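Chitinase A (Pteris ryukyuensis, PDB 4RL3) probably hydrolyses glycosidic bonds within chitin as a class III, family GH18 chitinase, represented here by its catalytic domain without the LysM part. Local coordinates at residues R5-A10 / G118-Y123; A35-S40 / S97-N102; E124-D127 / T133-S136; A154-F159 / S164-L169. All coordinates share one frame; numbering follows the deposited sequence.

Contact 1 (R5-A10 / G118-Y123); sequences REYIGA and GIDIDY. With EDO (1,2-ethanediol), chain C.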
loop_
_atom_site.group_PDB
_atom_site.type_symbol
_atom_site.label_atom_id
_atom_site.label_comp_id
_atom_site.label_asym_id
_atom_site.label_seq_id
_atom_site.Cartn_x
_atom_site.Cartn_y
_atom_site.Cartn_z
ATOM N N ARG A 5 6.137 6.301 1.314
ATOM C CA ARG A 5 5.068 5.928 0.372
ATOM C C ARG A 5 3.764 6.659 0.663
ATOM O O ARG A 5 3.449 6.944 1.817
ATOM C CB ARG A 5 4.823 4.417 0.376
ATOM C CG ARG A 5 6.064 3.589 0.693
ATOM C CD ARG A 5 5.815 2.104 0.565
ATOM N NE ARG A 5 5.834 1.654 -0.823
ATOM C CZ ARG A 5 5.321 0.500 -1.250
ATOM N NH1 ARG A 5 4.703 -0.316 -0.412
ATOM N NH2 ARG A 5 5.394 0.189 -2.541
ATOM N N GLU A 6 3.033 6.967 -0.408
ATOM C CA GLU A 6 1.806 7.756 -0.354
ATOM C C GLU A 6 0.729 7.064 -1.189
ATOM O O GLU A 6 0.839 7.002 -2.420
ATOM C CB GLU A 6 2.074 9.162 -0.917
ATOM C CG GLU A 6 0.903 10.140 -0.841
ATOM C CD GLU A 6 0.789 10.859 0.487
ATOM O OE1 GLU A 6 1.539 10.538 1.430
ATOM O OE2 GLU A 6 -0.082 11.748 0.577
ATOM N N TYR A 7 -0.315 6.556 -0.537
ATOM C CA TYR A 7 -1.493 6.081 -1.271
ATOM C C TYR A 7 -2.216 7.256 -1.914
ATOM O O TYR A 7 -2.276 8.352 -1.332
ATOM C CB TYR A 7 -2.464 5.314 -0.365
ATOM C CG TYR A 7 -2.006 3.920 0.025
ATOM C CD1 TYR A 7 -1.128 3.717 1.095
ATOM C CD2 TYR A 7 -2.454 2.804 -0.666
ATOM C CE1 TYR A 7 -0.721 2.452 1.455
ATOM C CE2 TYR A 7 -2.053 1.524 -0.301
ATOM C CZ TYR A 7 -1.180 1.354 0.756
ATOM O OH TYR A 7 -0.755 0.098 1.133
ATOM N N ILE A 8 -2.748 7.040 -3.118
ATOM C CA ILE A 8 -3.451 8.095 -3.837
ATOM C C ILE A 8 -4.450 7.558 -4.859
ATOM O O ILE A 8 -4.168 6.595 -5.570
ATOM C CB ILE A 8 -2.434 9.029 -4.538
ATOM C CG1 ILE A 8 -3.130 10.197 -5.261
ATOM C CG2 ILE A 8 -1.541 8.264 -5.511
ATOM C CD1 ILE A 8 -2.191 11.315 -5.618
ATOM N N GLY A 9 -5.615 8.205 -4.924
ATOM C CA GLY A 9 -6.520 8.078 -6.067
ATOM C C GLY A 9 -7.887 7.461 -5.873
ATOM O O GLY A 9 -8.685 7.490 -6.797
ATOM N N ALA A 10 -8.175 6.920 -4.687
ATOM C CA ALA A 10 -9.379 6.111 -4.500
ATOM C C ALA A 10 -10.647 6.919 -4.287
ATOM O O ALA A 10 -11.738 6.392 -4.498
ATOM C CB ALA A 10 -9.194 5.141 -3.347
ATOM N N GLY A 118 5.360 -1.716 -9.403
ATOM C CA GLY A 118 5.056 -2.709 -8.399
ATOM C C GLY A 118 3.615 -2.771 -7.974
ATOM O O GLY A 118 2.772 -2.000 -8.447
ATOM N N ILE A 119 3.336 -3.728 -7.093
ATOM C CA ILE A 119 1.990 -3.943 -6.576
ATOM C C ILE A 119 2.007 -4.055 -5.058
ATOM O O ILE A 119 2.998 -4.467 -4.461
ATOM C CB ILE A 119 1.306 -5.195 -7.180
ATOM C CG1 ILE A 119 2.036 -6.498 -6.814
ATOM C CG2 ILE A 119 1.213 -5.047 -8.695
ATOM C CD1 ILE A 119 1.236 -7.752 -7.091
ATOM N N ASP A 120 0.886 -3.672 -4.462
ATOM C CA ASP A 120 0.652 -3.717 -3.029
ATOM C C ASP A 120 -0.625 -4.528 -2.820
ATOM O O ASP A 120 -1.623 -4.299 -3.504
ATOM C CB ASP A 120 0.464 -2.286 -2.504
ATOM C CG ASP A 120 0.067 -2.240 -1.049
ATOM O OD1 ASP A 120 0.891 -2.648 -0.205
ATOM O OD2 ASP A 120 -1.048 -1.781 -0.741
ATOM N N ILE A 121 -0.587 -5.462 -1.873
ATOM C CA ILE A 121 -1.725 -6.338 -1.598
ATOM C C ILE A 121 -2.537 -5.790 -0.422
ATOM O O ILE A 121 -2.055 -5.753 0.710
ATOM C CB ILE A 121 -1.259 -7.775 -1.276
ATOM C CG1 ILE A 121 -0.189 -8.263 -2.262
ATOM C CG2 ILE A 121 -2.466 -8.720 -1.252
ATOM C CD1 ILE A 121 -0.567 -8.273 -3.734
ATOM N N ASP A 122 -3.782 -5.397 -0.693
ATOM C CA ASP A 122 -4.612 -4.717 0.311
ATOM C C ASP A 122 -6.028 -5.284 0.335
ATOM O O ASP A 122 -6.996 -4.543 0.501
ATOM C CB ASP A 122 -4.630 -3.206 0.052
ATOM C CG ASP A 122 -5.246 -2.404 1.193
ATOM O OD1 ASP A 122 -5.125 -2.834 2.370
ATOM O OD2 ASP A 122 -5.831 -1.321 0.898
ATOM N N TYR A 123 -6.145 -6.601 0.187
ATOM C CA TYR A 123 -7.417 -7.254 0.465
ATOM C C TYR A 123 -7.656 -7.343 1.956
ATOM O O TYR A 123 -6.712 -7.522 2.733
ATOM C CB TYR A 123 -7.447 -8.655 -0.124
ATOM C CG TYR A 123 -7.548 -8.689 -1.626
ATOM C CD1 TYR A 123 -8.777 -8.574 -2.258
ATOM C CD2 TYR A 123 -6.416 -8.873 -2.412
ATOM C CE1 TYR A 123 -8.873 -8.642 -3.639
ATOM C CE2 TYR A 123 -6.493 -8.919 -3.792
ATOM C CZ TYR A 123 -7.723 -8.799 -4.405
ATOM O OH TYR A 123 -7.780 -8.874 -5.784
HETATM C C1 EDO C . -6.956 6.156 -0.886
HETATM O O1 EDO C . -6.609 6.833 -2.109
HETATM C C2 EDO C . -8.260 6.692 -0.288
HETATM O O2 EDO C . -8.096 8.016 0.210
HETATM O O HOH W 1 4.642 -2.207 -3.763
#
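Y7 and D120 face each other across the barrel interior from strands 3-8 and 118-123, their CA atoms 10.2 Å apart. No backbone bond links the two strands, because 27-36 and 73-81 lie between them in the sheet, and side chains must cover the distance. The long phenol does so: Y7 OH gives a hydrogen bond of 2.7 Å to D120 OD2, which it meets from above the carboxylate plane. Ring and carboxylate planes stand 71° apart. D120 turns its CG anti to the backbone N (chi1 174°), carrying both oxygens inward, where S78 OG bonds OD2 and S155 OG bonds OD1. N181 is a further partner of the phenol oxygen. A phenylalanine in place of Y7 is likely to cost both D120 OD2 and N181 ND2 a partner. R5, whose NE bonds H29 ND1 and whose NH1 bonds N181 and S155, keeps that NH1 4.5 Å from D120 OD1, too far for a salt bridge. A water in its guanidinium plane, 2.8 Å from R5 NH2, donates to I119 O and links the strands again. D120, D122 and E124 occupy the last three acidic positions of the DxxDxDxE signature, borne by the fourth strand of the GH18 TIM barrel.

Contact 2 (A35-S40 / S97-N102); sequences AIDYTS and SSWVAN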
loop_
_atom_site.group_PDB
_atom_site.type_symbol
_atom_site.label_atom_id
_atom_site.label_comp_id
_atom_site.label_asym_id
_atom_site.label_seq_id
_atom_site.Cartn_x
_atom_site.Cartn_y
_atom_site.Cartn_z
ATOM N N ALA A 35 -6.680 -1.059 -7.849
ATOM C CA ALA A 35 -7.091 -1.993 -8.895
ATOM C C ALA A 35 -7.891 -3.081 -8.195
ATOM O O ALA A 35 -7.497 -3.556 -7.133
ATOM C CB ALA A 35 -5.893 -2.577 -9.637
ATOM N N ILE A 36 -9.032 -3.447 -8.762
ATOM C CA ILE A 36 -9.891 -4.452 -8.153
ATOM C C ILE A 36 -10.376 -5.389 -9.250
ATOM O O ILE A 36 -10.784 -4.938 -10.328
ATOM C CB ILE A 36 -11.114 -3.810 -7.458
ATOM C CG1 ILE A 36 -10.692 -2.585 -6.631
ATOM C CG2 ILE A 36 -11.823 -4.836 -6.579
ATOM C CD1 ILE A 36 -11.839 -1.788 -6.065
ATOM N N ASP A 37 -10.364 -6.683 -8.941
ATOM C CA ASP A 37 -10.843 -7.714 -9.859
ATOM C C ASP A 37 -12.348 -7.907 -9.692
ATOM O O ASP A 37 -12.831 -9.005 -9.391
ATOM C CB ASP A 37 -10.058 -9.027 -9.676
ATOM C CG ASP A 37 -10.075 -9.562 -8.241
ATOM O OD1 ASP A 37 -10.023 -8.767 -7.273
ATOM O OD2 ASP A 37 -10.132 -10.798 -8.071
ATOM N N TYR A 38 -13.068 -6.808 -9.897
ATOM C CA TYR A 38 -14.518 -6.751 -9.825
ATOM C C TYR A 38 -15.035 -5.820 -10.900
ATOM O O TYR A 38 -14.339 -4.892 -11.330
ATOM C CB TYR A 38 -14.960 -6.197 -8.476
ATOM C CG TYR A 38 -15.160 -7.227 -7.379
ATOM C CD1 TYR A 38 -14.083 -7.808 -6.716
ATOM C CD2 TYR A 38 -16.434 -7.602 -6.986
ATOM C CE1 TYR A 38 -14.280 -8.733 -5.701
ATOM C CE2 TYR A 38 -16.639 -8.529 -5.978
ATOM C CZ TYR A 38 -15.557 -9.097 -5.335
ATOM O OH TYR A 38 -15.761 -10.032 -4.328
ATOM N N THR A 39 -16.281 -6.030 -11.299
ATOM C CA THR A 39 -16.960 -5.093 -12.184
ATOM C C THR A 39 -17.566 -3.974 -11.353
ATOM O O THR A 39 -17.698 -4.094 -10.125
ATOM C CB THR A 39 -18.103 -5.769 -12.950
ATOM O OG1 THR A 39 -19.151 -6.116 -12.037
ATOM C CG2 THR A 39 -17.607 -7.002 -13.691
ATOM N N SER A 40 -17.993 -2.906 -12.027
ATOM C CA SER A 40 -18.607 -1.776 -11.336
ATOM C C SER A 40 -19.938 -2.155 -10.676
ATOM O O SER A 40 -20.405 -1.449 -9.781
ATOM C CB SER A 40 -18.816 -0.608 -12.296
ATOM O OG SER A 40 -19.692 -0.965 -13.345
ATOM N N SER A 97 -5.480 -21.582 -10.166
ATOM C CA SER A 97 -4.728 -21.422 -11.396
ATOM C C SER A 97 -5.333 -20.379 -12.323
ATOM O O SER A 97 -4.597 -19.614 -12.959
ATOM C CB SER A 97 -4.568 -22.757 -12.128
ATOM O OG SER A 97 -5.812 -23.252 -12.577
ATOM N N SER A 98 -6.659 -20.334 -12.412
ATOM C CA SER A 98 -7.308 -19.384 -13.318
ATOM C C SER A 98 -7.223 -17.960 -12.770
ATOM O O SER A 98 -7.003 -17.012 -13.535
ATOM C CB SER A 98 -8.749 -19.775 -13.654
ATOM O OG SER A 98 -9.594 -19.784 -12.524
ATOM N N TRP A 99 -7.376 -17.809 -11.456
ATOM C CA TRP A 99 -7.238 -16.484 -10.842
ATOM C C TRP A 99 -5.809 -15.962 -11.080
ATOM O O TRP A 99 -5.608 -14.814 -11.517
ATOM C CB TRP A 99 -7.597 -16.506 -9.335
ATOM C CG TRP A 99 -7.691 -15.114 -8.744
ATOM C CD1 TRP A 99 -8.821 -14.376 -8.581
ATOM C CD2 TRP A 99 -6.605 -14.293 -8.286
ATOM N NE1 TRP A 99 -8.515 -13.140 -8.063
ATOM C CE2 TRP A 99 -7.164 -13.065 -7.868
ATOM C CE3 TRP A 99 -5.224 -14.476 -8.180
ATOM C CZ2 TRP A 99 -6.389 -12.025 -7.358
ATOM C CZ3 TRP A 99 -4.447 -13.437 -7.675
ATOM C CH2 TRP A 99 -5.035 -12.229 -7.260
ATOM N N VAL A 100 -4.819 -16.804 -10.793
ATOM C CA VAL A 100 -3.434 -16.398 -10.950
ATOM C C VAL A 100 -3.132 -16.014 -12.402
ATOM O O VAL A 100 -2.497 -14.996 -12.645
ATOM C CB VAL A 100 -2.473 -17.503 -10.461
ATOM C CG1 VAL A 100 -1.045 -17.227 -10.902
ATOM C CG2 VAL A 100 -2.565 -17.636 -8.941
ATOM N N ALA A 101 -3.605 -16.805 -13.369
ATOM C CA ALA A 101 -3.322 -16.494 -14.764
ATOM C C ALA A 101 -3.921 -15.154 -15.167
ATOM O O ALA A 101 -3.288 -14.354 -15.861
ATOM C CB ALA A 101 -3.799 -17.609 -15.684
ATOM N N ASN A 102 -5.142 -14.901 -14.719
ATOM C CA ASN A 102 -5.786 -13.620 -14.989
ATOM C C ASN A 102 -5.147 -12.444 -14.267
ATOM O O ASN A 102 -5.068 -11.338 -14.816
ATOM C CB ASN A 102 -7.269 -13.695 -14.630
ATOM C CG ASN A 102 -8.105 -14.344 -15.719
ATOM O OD1 ASN A 102 -7.781 -14.261 -16.907
ATOM N ND2 ASN A 102 -9.198 -14.968 -15.319
#
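The indole of W99 meets D37 at its pyrrole edge, where D37 OD2 lies close to the ring plane; segment 35-40 lays nothing over either ring face. The carboxylate stands almost perpendicular, its plane 84° from that of the indole, and the N-H reaches OD2 from above that plane. The contact belongs to the TIM barrel, joining the chain just past the end of strand 27-36 to the outer helix 96-114. D37 is the centre of an inverse gamma turn, in which Y38 N makes a weak bond to I36 O, and this bend starts the chain's departure from the sheet. With CG between the backbone N and the carbonyl carbon (chi1 55°), the aspartate holds its short carboxylate out toward the helix. A tryptophan suits the helix side: its large apolar surface packs against C137 and I138 of helix 131-147, while its one polar atom still finds an acceptor in this buried place. The two carboxylate oxygens divide their work, for D37 OD1 accepts a hydrogen bond from Y123 OH of strand 118-123. On the other oxygen, W99 NE1 donates to D37 OD2 over 2.8 Å, with an N-H...O angle of 159°.

Contact 3 (E124-D127 / T133-S136); sequences EHFD and TFVS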
loop_
_atom_site.group_PDB
_atom_site.type_symbol
_atom_site.label_atom_id
_atom_site.label_comp_id
_atom_site.label_asym_id
_atom_site.label_seq_id
_atom_site.Cartn_x
_atom_site.Cartn_y
_atom_site.Cartn_z
ATOM N N GLU A 124 -8.919 -7.235 2.365
ATOM C CA GLU A 124 -9.247 -7.369 3.789
ATOM C C GLU A 124 -10.464 -8.226 4.109
ATOM O O GLU A 124 -10.757 -8.449 5.277
ATOM C CB GLU A 124 -9.431 -5.988 4.412
ATOM C CG GLU A 124 -10.709 -5.288 4.000
ATOM C CD GLU A 124 -10.968 -4.039 4.824
ATOM O OE1 GLU A 124 -10.797 -2.945 4.262
ATOM O OE2 GLU A 124 -11.319 -4.148 6.025
ATOM N N HIS A 125 -11.178 -8.688 3.091
ATOM C CA HIS A 125 -12.383 -9.500 3.293
ATOM C C HIS A 125 -12.146 -10.886 2.745
ATOM O O HIS A 125 -11.875 -11.056 1.556
ATOM C CB HIS A 125 -13.583 -8.864 2.609
ATOM C CG HIS A 125 -13.829 -7.457 3.036
ATOM N ND1 HIS A 125 -14.336 -7.140 4.274
ATOM C CD2 HIS A 125 -13.616 -6.281 2.402
ATOM C CE1 HIS A 125 -14.428 -5.828 4.384
ATOM N NE2 HIS A 125 -14.002 -5.284 3.261
ATOM N N PHE A 126 -12.281 -11.873 3.619
ATOM C CA PHE A 126 -11.930 -13.251 3.311
ATOM C C PHE A 126 -13.038 -14.226 3.662
ATOM O O PHE A 126 -12.783 -15.390 3.942
ATOM C CB PHE A 126 -10.647 -13.613 4.062
ATOM C CG PHE A 126 -9.495 -12.726 3.709
ATOM C CD1 PHE A 126 -8.911 -12.833 2.473
ATOM C CD2 PHE A 126 -9.031 -11.763 4.588
ATOM C CE1 PHE A 126 -7.858 -12.018 2.113
ATOM C CE2 PHE A 126 -7.985 -10.931 4.234
ATOM C CZ PHE A 126 -7.392 -11.063 2.996
ATOM N N ASP A 127 -14.276 -13.758 3.584
ATOM C CA ASP A 127 -15.414 -14.579 3.985
ATOM C C ASP A 127 -15.801 -15.625 2.933
ATOM O O ASP A 127 -16.612 -16.508 3.223
ATOM C CB ASP A 127 -16.597 -13.672 4.310
ATOM C CG ASP A 127 -16.247 -12.615 5.345
ATOM O OD1 ASP A 127 -15.776 -12.994 6.434
ATOM O OD2 ASP A 127 -16.405 -11.403 5.069
ATOM N N THR A 133 -6.002 -20.728 0.047
ATOM C CA THR A 133 -6.307 -20.309 -1.316
ATOM C C THR A 133 -5.815 -18.889 -1.564
ATOM O O THR A 133 -5.156 -18.634 -2.562
ATOM C CB THR A 133 -7.801 -20.442 -1.630
ATOM O OG1 THR A 133 -8.150 -21.835 -1.644
ATOM C CG2 THR A 133 -8.137 -19.814 -2.974
ATOM N N PHE A 134 -6.113 -17.980 -0.638
ATOM C CA PHE A 134 -5.639 -16.602 -0.741
ATOM C C PHE A 134 -4.113 -16.532 -0.836
ATOM O O PHE A 134 -3.566 -15.869 -1.713
ATOM C CB PHE A 134 -6.132 -15.766 0.448
ATOM C CG PHE A 134 -5.574 -14.370 0.495
ATOM C CD1 PHE A 134 -5.941 -13.433 -0.455
ATOM C CD2 PHE A 134 -4.671 -13.996 1.482
ATOM C CE1 PHE A 134 -5.427 -12.154 -0.417
ATOM C CE2 PHE A 134 -4.164 -12.702 1.540
ATOM C CZ PHE A 134 -4.528 -11.790 0.571
ATOM N N VAL A 135 -3.430 -17.233 0.058
ATOM C CA VAL A 135 -1.982 -17.180 0.099
ATOM C C VAL A 135 -1.374 -17.725 -1.197
ATOM O O VAL A 135 -0.435 -17.149 -1.746
ATOM C CB VAL A 135 -1.437 -17.926 1.343
ATOM C CG1 VAL A 135 0.067 -18.120 1.262
ATOM C CG2 VAL A 135 -1.828 -17.192 2.627
ATOM N N SER A 136 -1.904 -18.839 -1.686
ATOM C CA SER A 136 -1.425 -19.409 -2.934
ATOM C C SER A 136 -1.595 -18.435 -4.104
ATOM O O SER A 136 -0.679 -18.234 -4.888
ATOM C CB SER A 136 -2.179 -20.701 -3.236
ATOM O OG SER A 136 -1.662 -21.315 -4.408
#
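A T-shaped aromatic pair, F126 with F134, ties the loop after strand 118-123 to helix 131-147, which follows it in the TIM barrel. The loop begins with E124, the last acidic position of the family's DxxDxDxE signature and, as in related GH18 chitinases, probably the general acid, so this packing lies within a few residues of the likely active site. F126 presents its edge: CE1 hangs over the centre of the F134 ring, 3.4 Å above the plane. The ring centroids are 4.6 Å apart and the planes are inclined at 62°, so a C-H of the first ring is directed at the pi face of the second. F134 has CG anti to its own backbone N (chi1 174°), which swings the ring off the helix toward the loop. F126 places CG anti to the carbonyl carbon instead, dropping its ring toward the helix. Phenylalanine suits both places, since a flat apolar ring can offer an edge or a face and leaves no polar atom needing a partner. A serine replacing F134 would probably open a gap beneath F126 CE1 and set the F126 ring free to shift. Beside the pair, E124 CG rests over one face of the H125 ring, offset toward its rim, and H125 NE2 is bonded to D82. F134 also packs edge-to-face with F91 and against I121 and Y123 of strand 118-123, while F126 leans on Q165 and Y166 of helix 163-173, so the pair fills the join between one strand and two successive barrel helices.

Contact 4 (A154-F159 / S164-L169); sequences ASIAPF and SQYTAL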
loop_
_atom_site.group_PDB
_atom_site.type_symbol
_atom_site.label_atom_id
_atom_site.label_comp_id
_atom_site.label_asym_id
_atom_site.label_seq_id
_atom_site.Cartn_x
_atom_site.Cartn_y
_atom_site.Cartn_z
ATOM N N ALA A 154 7.222 -5.361 -4.371
ATOM C CA ALA A 154 5.955 -5.934 -3.920
ATOM C C ALA A 154 5.807 -5.650 -2.434
ATOM O O ALA A 154 6.788 -5.735 -1.671
ATOM C CB ALA A 154 5.885 -7.431 -4.197
ATOM N N SER A 155 4.585 -5.304 -2.036
ATOM C CA SER A 155 4.266 -5.041 -0.641
ATOM C C SER A 155 2.921 -5.616 -0.259
ATOM O O SER A 155 2.103 -5.965 -1.114
ATOM C CB SER A 155 4.277 -3.540 -0.335
ATOM O OG SER A 155 3.366 -2.809 -1.154
ATOM N N ILE A 156 2.732 -5.734 1.051
ATOM C CA ILE A 156 1.463 -6.153 1.632
ATOM C C ILE A 156 1.037 -5.073 2.607
ATOM O O ILE A 156 1.888 -4.378 3.157
ATOM C CB ILE A 156 1.560 -7.536 2.324
ATOM C CG1 ILE A 156 2.680 -7.577 3.360
ATOM C CG2 ILE A 156 1.783 -8.619 1.278
ATOM C CD1 ILE A 156 2.604 -8.782 4.268
ATOM N N ALA A 157 -0.272 -4.946 2.827
ATOM C CA ALA A 157 -0.817 -3.887 3.691
ATOM C C ALA A 157 -1.694 -4.449 4.828
ATOM O O ALA A 157 -2.903 -4.230 4.856
ATOM C CB ALA A 157 -1.593 -2.880 2.843
ATOM N N PRO A 158 -1.084 -5.178 5.773
ATOM C CA PRO A 158 -1.884 -5.848 6.796
ATOM C C PRO A 158 -2.270 -4.968 7.970
ATOM O O PRO A 158 -1.746 -3.871 8.142
ATOM C CB PRO A 158 -0.955 -6.948 7.287
ATOM C CG PRO A 158 0.408 -6.357 7.133
ATOM C CD PRO A 158 0.335 -5.550 5.865
ATOM N N PHE A 159 -3.187 -5.487 8.776
ATOM C CA PHE A 159 -3.491 -4.953 10.101
ATOM C C PHE A 159 -3.912 -6.153 10.949
ATOM O O PHE A 159 -3.978 -7.277 10.442
ATOM C CB PHE A 159 -4.567 -3.846 10.047
ATOM C CG PHE A 159 -5.889 -4.294 9.493
ATOM C CD1 PHE A 159 -6.098 -4.404 8.120
ATOM C CD2 PHE A 159 -6.930 -4.598 10.349
ATOM C CE1 PHE A 159 -7.335 -4.824 7.628
ATOM C CE2 PHE A 159 -8.160 -5.018 9.864
ATOM C CZ PHE A 159 -8.357 -5.132 8.504
ATOM N N SER A 164 -3.967 -13.568 10.389
ATOM C CA SER A 164 -3.883 -14.959 9.960
ATOM C C SER A 164 -3.495 -15.075 8.484
ATOM O O SER A 164 -2.619 -15.861 8.107
ATOM C CB SER A 164 -5.218 -15.663 10.202
ATOM O OG SER A 164 -5.092 -17.040 9.899
ATOM N N GLN A 165 -4.135 -14.268 7.649
ATOM C CA GLN A 165 -3.888 -14.304 6.214
ATOM C C GLN A 165 -2.515 -13.761 5.857
ATOM O O GLN A 165 -1.759 -14.388 5.114
ATOM C CB GLN A 165 -4.946 -13.509 5.460
ATOM C CG GLN A 165 -6.316 -14.179 5.433
ATOM C CD GLN A 165 -7.168 -13.948 6.674
ATOM O OE1 GLN A 165 -6.857 -13.118 7.540
ATOM N NE2 GLN A 165 -8.262 -14.691 6.760
ATOM N N TYR A 166 -2.189 -12.579 6.357
ATOM C CA TYR A 166 -0.966 -11.923 5.909
ATOM C C TYR A 166 0.316 -12.457 6.544
ATOM O O TYR A 166 1.362 -12.444 5.903
ATOM C CB TYR A 166 -1.085 -10.414 6.040
ATOM C CG TYR A 166 -1.950 -9.816 4.949
ATOM C CD1 TYR A 166 -1.412 -9.514 3.697
ATOM C CD2 TYR A 166 -3.307 -9.590 5.149
ATOM C CE1 TYR A 166 -2.195 -8.981 2.691
ATOM C CE2 TYR A 166 -4.095 -9.064 4.144
ATOM C CZ TYR A 166 -3.536 -8.763 2.918
ATOM O OH TYR A 166 -4.321 -8.226 1.912
ATOM N N THR A 167 0.257 -12.935 7.791
ATOM C CA THR A 167 1.452 -13.577 8.347
ATOM C C THR A 167 1.775 -14.891 7.625
ATOM O O THR A 167 2.942 -15.228 7.420
ATOM C CB THR A 167 1.371 -13.827 9.869
ATOM O OG1 THR A 167 0.233 -14.650 10.181
ATOM C CG2 THR A 167 1.328 -12.509 10.643
ATOM N N ALA A 168 0.741 -15.638 7.240
ATOM C CA ALA A 168 0.941 -16.856 6.459
ATOM C C ALA A 168 1.591 -16.504 5.125
ATOM O O ALA A 168 2.555 -17.142 4.701
ATOM C CB ALA A 168 -0.376 -17.580 6.233
ATOM N N LEU A 169 1.064 -15.467 4.477
ATOM C CA LEU A 169 1.607 -14.999 3.206
ATOM C C LEU A 169 3.060 -14.544 3.357
ATOM O O LEU A 169 3.929 -14.982 2.606
ATOM C CB LEU A 169 0.751 -13.859 2.649
ATOM C CG LEU A 169 1.216 -13.161 1.368
ATOM C CD1 LEU A 169 1.428 -14.145 0.215
ATOM C CD2 LEU A 169 0.227 -12.059 0.996
#
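The first torsion of Y166 brings its ring to I156: CG lies anti to the carbonyl carbon (chi1 -76°), and the ring inclines from helix 163-173 toward the strand, whose backbone sets I156 CB 3.8 Å from Y166 CD1. The torsion of I156, with CG1 between the backbone N and the carbonyl carbon (chi1 54°), leaves CG2 beside that N and aims this methyl further down the helix, where it meets L169 CD2 at 3.8 Å. P158, just beyond the strand, brings its CB to 3.7 Å from Y166 CB; it is on the same side of the ring plane as I156 CB and approaches obliquely. A beta-branched residue suits a strand and fills the angle between two helix side chains one turn apart, while the rigid proline holds its apolar ring against the start of the tyrosine side chain. Strand 153-156 and helix 163-173 are the first two elements of a beta-alpha-beta unit completed by strand 179-180, and I156 and P158 also touch V180 there. No hydrogen bond crosses between the segments: shape and apolar burial hold strand to helix, and the tyrosine's one polar end is satisfied by bonding Y123 O on the adjoining strand.

Overall arrangement
From the N terminus, segment 5-10 is followed by 107 residues before 118-123, and contact 1 closes this long loop across the barrel interior. Within that span lies contact 2, which closes a shorter loop between the end of strand 27-36 and helix 96-114. The chain then leaves strand 118-123 and makes two short closures in series: contact 3 onto helix 131-147, then contact 4 between strand 153-156 and helix 163-173. None of the four cross. Contact 1 spans the inside of the barrel, and the other three join strand ends or loops to outer helices. Contacts 3 and 4 touch through V135 and Q165, whereas contacts 2 and 4 remain apart, their nearest atoms separated by about 10 Å.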